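Local coordinates for protein ribonuclease J (Methanolobus psychrophilus R15, PDB 5HAB) that probably degrades RNA as a metal-dependent exoribonuclease of the metallo-beta-lactamase and beta-CASP family, at residues 418-422 and 423-427. The protein carries 1 engineered substitution. Residues are numbered along the deposited sequence; the frame is centred on the assembly and turned at random.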
loop_
_atom_site.group_PDB
_atom_site.type_symbol
_atom_site.label_atom_id
_atom_site.label_comp_id
_atom_site.label_asym_id
_atom_site.label_seq_id
_atom_site.Cartn_x
_atom_site.Cartn_y
_atom_site.Cartn_z
ATOM N N GLU B 418 21.943 8.994 -16.915
ATOM C CA GLU B 418 23.333 9.305 -17.218
ATOM C C GLU B 418 23.996 8.223 -18.076
ATOM O O GLU B 418 24.808 8.533 -18.952
ATOM C CB GLU B 418 24.112 9.527 -15.921
ATOM C CG GLU B 418 23.603 10.739 -15.140
ATOM C CD GLU B 418 24.611 11.274 -14.144
ATOM O OE1 GLU B 418 24.331 12.327 -13.530
ATOM O OE2 GLU B 418 25.684 10.652 -13.981
ATOM N N LEU B 419 23.650 6.962 -17.839
ATOM C CA LEU B 419 24.153 5.876 -18.684
ATOM C C LEU B 419 23.735 6.111 -20.134
ATOM O O LEU B 419 24.531 5.969 -21.066
ATOM C CB LEU B 419 23.640 4.517 -18.201
ATOM C CG LEU B 419 24.028 3.314 -19.070
ATOM C CD1 LEU B 419 25.533 3.130 -19.096
ATOM C CD2 LEU B 419 23.351 2.045 -18.585
ATOM N N LEU B 420 22.471 6.481 -20.304
ATOM C CA LEU B 420 21.909 6.753 -21.614
ATOM C C LEU B 420 22.634 7.930 -22.263
ATOM O O LEU B 420 22.875 7.929 -23.469
ATOM C CB LEU B 420 20.412 7.036 -21.490
ATOM C CG LEU B 420 19.476 6.394 -22.508
ATOM C CD1 LEU B 420 19.869 4.947 -22.731
ATOM C CD2 LEU B 420 18.049 6.470 -22.001
ATOM N N ARG B 421 23.007 8.922 -21.459
ATOM C CA ARG B 421 23.693 10.089 -22.011
ATOM C C ARG B 421 25.149 9.791 -22.362
ATOM O O ARG B 421 25.722 10.424 -23.247
ATOM C CB ARG B 421 23.640 11.264 -21.031
ATOM C CG ARG B 421 22.278 11.932 -20.909
ATOM C CD ARG B 421 22.375 13.302 -20.230
ATOM N NE ARG B 421 23.666 13.957 -20.445
ATOM C CZ ARG B 421 24.632 14.021 -19.532
ATOM N NH1 ARG B 421 24.453 13.467 -18.339
ATOM N NH2 ARG B 421 25.774 14.633 -19.813
ATOM N N MET B 422 25.735 8.801 -21.698
ATOM C CA MET B 422 27.122 8.446 -21.966
ATOM C C MET B 422 27.264 7.512 -23.170
ATOM O O MET B 422 28.067 7.765 -24.068
ATOM C CB MET B 422 27.747 7.807 -20.724
ATOM C CG MET B 422 28.045 8.806 -19.614
ATOM S SD MET B 422 28.916 8.080 -18.211
ATOM C CE MET B 422 27.636 7.033 -17.523
ATOM N N LEU B 423 26.481 6.440 -23.194
ATOM C CA LEU B 423 26.608 5.449 -24.256
ATOM C C LEU B 423 25.974 5.915 -25.561
ATOM O O LEU B 423 26.322 5.417 -26.632
ATOM C CB LEU B 423 25.988 4.120 -23.822
ATOM C CG LEU B 423 26.823 3.297 -22.843
ATOM C CD1 LEU B 423 26.103 2.007 -22.469
ATOM C CD2 LEU B 423 28.188 3.001 -23.452
ATOM N N LYS B 424 25.058 6.875 -25.458
ATOM C CA LYS B 424 24.276 7.360 -26.598
ATOM C C LYS B 424 23.864 6.243 -27.566
ATOM O O LYS B 424 24.133 6.321 -28.763
ATOM C CB LYS B 424 25.056 8.444 -27.346
ATOM C CG LYS B 424 25.450 9.625 -26.467
ATOM C CD LYS B 424 26.270 10.651 -27.238
ATOM C CE LYS B 424 27.248 11.379 -26.325
ATOM N NZ LYS B 424 28.154 12.285 -27.088
ATOM N N PRO B 425 23.214 5.190 -27.046
ATOM C CA PRO B 425 22.904 4.069 -27.937
ATOM C C PRO B 425 21.887 4.426 -29.018
ATOM O O PRO B 425 21.021 5.274 -28.819
ATOM C CB PRO B 425 22.340 3.020 -26.981
ATOM C CG PRO B 425 21.719 3.814 -25.899
ATOM C CD PRO B 425 22.631 4.998 -25.706
ATOM N N GLU B 426 22.004 3.760 -30.157
ATOM C CA GLU B 426 21.093 3.964 -31.269
ATOM C C GLU B 426 19.751 3.298 -30.978
ATOM O O GLU B 426 18.700 3.792 -31.379
ATOM C CB GLU B 426 21.711 3.403 -32.550
ATOM C CG GLU B 426 20.898 3.602 -33.807
ATOM C CD GLU B 426 21.639 3.111 -35.038
ATOM O OE1 GLU B 426 22.814 2.708 -34.897
ATOM O OE2 GLU B 426 21.047 3.126 -36.140
ATOM N N HIS B 427 19.806 2.174 -30.271
ATOM C CA HIS B 427 18.618 1.432 -29.876
ATOM C C HIS B 427 18.744 1.027 -28.415
ATOM O O HIS B 427 19.833 0.684 -27.959
ATOM C CB HIS B 427 18.425 0.184 -30.744
ATOM C CG HIS B 427 18.218 0.477 -32.197
ATOM N ND1 HIS B 427 16.971 0.688 -32.745
ATOM C CD2 HIS B 427 19.100 0.572 -33.221
ATOM C CE1 HIS B 427 17.093 0.912 -34.041
ATOM N NE2 HIS B 427 18.374 0.848 -34.356
#
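Leu419 and Leu423, one turn apart, pack together at the C-terminal cap of helix 413-423, where Lys424, left-handed with positive phi and followed by Pro425, turns the chain toward strand 427-431. This strand lies at the edge of a mixed sheet in the metallo-beta-lactamase part of the fold, beside strand 222-228. The last regular helical bond, from Leu423 N to Leu419 O, is 2.9 Å long and nearly straight (177° at the hydrogen). The next bond of the same pattern, Lys424 N to Leu420 O at 3.1 Å, is weak and bent, and Lys424 CA makes a CH...O contact with that oxygen.

The tight side faces the sheet. With CG of Leu419 anti to its own N (chi1 176°) and CG of Leu423 anti to its own C (chi1 -76°), the two CD1 methyls come to 3.6 Å of each other. The side chains of Leu420 and Pro425 cross at about a right angle, with Leu420 CD1 3.8 Å from Pro425 CG. Leu225 of strand 222-228 touches Leu420, Leu423 and Pro425, whereas Tyr441 and Met444 of helix 435-447 pack on Leu420.

The other side is looser. Arg421 is partly exposed and its guanidinium makes a long, weak ion pair with Glu257 of a neighbouring subunit. Lys424 is exposed, its extended chain passing alongside the Arg421 carbonyl, with Lys424 CG 3.3 Å and CE 3.6 Å from Arg421 O.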